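Biotin binding protein A (PDB 2C1Q) binds the vitamin biotin as a four-subunit member of the avidin family, probably with high affinity as in its relatives. Local coordinates at residues A[11-16]-A[118-123]. Sequence-based numbering, arbitrary orientation.
With BTN (biotin), chain B.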
# COMPACT_ATOMS: atom_id res chain seq x y z
N TRP A 11 6.95 -23.31 0.03
CA TRP A 11 6.68 -22.42 1.15
C TRP A 11 5.18 -22.39 1.40
O TRP A 11 4.39 -22.66 0.50
CB TRP A 11 7.19 -21.02 0.83
CG TRP A 11 8.66 -20.95 0.62
CD1 TRP A 11 9.35 -21.13 -0.55
CD2 TRP A 11 9.64 -20.66 1.62
NE1 TRP A 11 10.72 -20.97 -0.32
CE2 TRP A 11 10.91 -20.67 1.00
CE3 TRP A 11 9.56 -20.38 3.00
CZ2 TRP A 11 12.09 -20.44 1.70
CZ3 TRP A 11 10.73 -20.14 3.69
CH2 TRP A 11 11.98 -20.17 3.05
N ARG A 12 4.77 -22.05 2.63
CA ARG A 12 3.34 -21.85 2.93
C ARG A 12 3.16 -20.55 3.72
O ARG A 12 4.05 -20.14 4.46
CB ARG A 12 2.79 -23.03 3.74
CG ARG A 12 1.31 -22.92 4.03
CD ARG A 12 0.80 -23.99 4.99
NE ARG A 12 0.63 -25.27 4.29
CZ ARG A 12 -0.51 -25.71 3.77
NH1 ARG A 12 -1.65 -25.00 3.84
NH2 ARG A 12 -0.52 -26.90 3.15
N ASN A 13 2.03 -19.88 3.55
CA ASN A 13 1.79 -18.66 4.31
C ASN A 13 0.66 -18.82 5.33
O ASN A 13 0.03 -19.89 5.40
CB ASN A 13 1.65 -17.43 3.38
CG ASN A 13 0.34 -17.40 2.62
OD1 ASN A 13 -0.60 -18.07 2.99
ND2 ASN A 13 0.27 -16.59 1.55
N GLU A 14 0.42 -17.78 6.12
CA GLU A 14 -0.56 -17.78 7.21
C GLU A 14 -1.98 -17.99 6.71
O GLU A 14 -2.86 -18.37 7.50
CB GLU A 14 -0.47 -16.49 8.04
CG GLU A 14 -1.11 -15.23 7.37
CD GLU A 14 -0.19 -14.48 6.39
OE1 GLU A 14 0.76 -15.06 5.84
OE2 GLU A 14 -0.40 -13.28 6.19
N LEU A 15 -2.22 -17.73 5.42
CA LEU A 15 -3.54 -17.95 4.82
C LEU A 15 -3.69 -19.40 4.40
O LEU A 15 -4.77 -19.82 3.99
CB LEU A 15 -3.75 -17.08 3.58
CG LEU A 15 -3.78 -15.57 3.78
CD1 LEU A 15 -3.86 -14.84 2.45
CD2 LEU A 15 -4.92 -15.15 4.71
N GLY A 16 -2.60 -20.15 4.46
CA GLY A 16 -2.59 -21.54 4.01
C GLY A 16 -2.31 -21.66 2.52
O GLY A 16 -2.52 -22.73 1.94
N GLY A 118 -1.45 -5.92 0.98
CA GLY A 118 -1.44 -6.64 2.24
C GLY A 118 -0.07 -7.24 2.43
O GLY A 118 0.83 -6.96 1.64
N THR A 119 0.08 -8.05 3.48
CA THR A 119 1.36 -8.71 3.74
C THR A 119 1.13 -10.22 3.91
O THR A 119 0.00 -10.65 4.17
CB THR A 119 2.02 -8.13 5.02
OG1 THR A 119 1.09 -8.18 6.10
CG2 THR A 119 2.43 -6.63 4.83
N ASN A 120 2.19 -11.02 3.75
CA ASN A 120 2.13 -12.47 4.05
C ASN A 120 3.42 -12.88 4.73
O ASN A 120 4.44 -12.22 4.56
CB ASN A 120 1.95 -13.30 2.76
CG ASN A 120 0.50 -13.36 2.29
OD1 ASN A 120 0.23 -13.39 1.09
ND2 ASN A 120 -0.42 -13.45 3.23
N VAL A 121 3.38 -13.93 5.54
CA VAL A 121 4.59 -14.51 6.13
C VAL A 121 4.63 -15.96 5.69
O VAL A 121 3.67 -16.68 5.90
CB VAL A 121 4.63 -14.44 7.67
CG1 VAL A 121 6.02 -14.93 8.20
CG2 VAL A 121 4.41 -13.03 8.14
N PHE A 122 5.72 -16.36 5.04
CA PHE A 122 5.83 -17.75 4.56
C PHE A 122 6.85 -18.51 5.39
O PHE A 122 7.89 -17.97 5.75
CB PHE A 122 6.29 -17.83 3.10
CG PHE A 122 5.33 -17.25 2.10
CD1 PHE A 122 4.58 -18.07 1.28
CD2 PHE A 122 5.21 -15.88 1.96
CE1 PHE A 122 3.72 -17.53 0.33
CE2 PHE A 122 4.34 -15.35 1.05
CZ PHE A 122 3.61 -16.17 0.22
N THR A 123 6.56 -19.77 5.66
CA THR A 123 7.60 -20.65 6.20
C THR A 123 7.71 -21.88 5.30
O THR A 123 6.79 -22.19 4.52
CB THR A 123 7.34 -21.00 7.69
OG1 THR A 123 6.04 -21.56 7.83
CG2 THR A 123 7.43 -19.74 8.57
C11 BTN B . -7.69 -13.12 -7.22
O11 BTN B . -8.02 -12.29 -8.11
O12 BTN B . -8.43 -13.23 -6.22
C10 BTN B . -6.45 -14.01 -7.36
C9 BTN B . -6.12 -14.76 -6.07
C8 BTN B . -5.22 -13.83 -5.24
C7 BTN B . -4.87 -14.36 -3.87
C2 BTN B . -4.16 -13.29 -3.03
S1 BTN B . -2.63 -12.85 -3.63
C6 BTN B . -2.24 -12.12 -2.04
C5 BTN B . -2.91 -12.90 -0.94
N1 BTN B . -1.93 -13.86 -0.49
C3 BTN B . -2.28 -15.08 -0.86
O3 BTN B . -1.50 -16.18 -0.55
N2 BTN B . -3.43 -15.09 -1.55
C4 BTN B . -3.99 -13.77 -1.60
O HOH W 1 1.28 -10.90 7.29
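The Phe-122 ring carries CB of Asn-13 over the centre of one face, a CH-pi contact of 3.7 Å from CB to the ring centroid, while CB of Trp-11 comes in obliquely at CD1. The Trp-11 indole meets the backbone of Thr-123 obliquely. Asn-13 and Asn-120 set their amide planes 39° apart, and each grips biotin: Asn-13 ND2 donates to O3 (2.8 Å), and Asn-120 OD1 takes the N1 hydrogen almost straight (2.7 Å). With CG of Asn-13 between backbone N and carbonyl carbon (chi1 73°), OD1 also accepts from Leu-15 N in an Asx turn and from Ser-17 N, which together help hold the amide's rotation. On the other branch of the Asn-120 amide, ND2 donates to Glu-14 OE2 from above the carboxylate plane (3.0 Å), which probably helps orient that amide toward biotin, while OE1 anchors Val-121 N (2.9 Å). Replacing Phe-122 by an alanine would probably leave a gap beside Asn-13 CB and its side chain less firmly backed as it reaches biotin O3. Arg-12 and Thr-123 exchange two backbone bonds, pairing strands 9-13 and 115-124, first and last, and closing the eight-stranded antiparallel avidin barrel beside its biotin pocket.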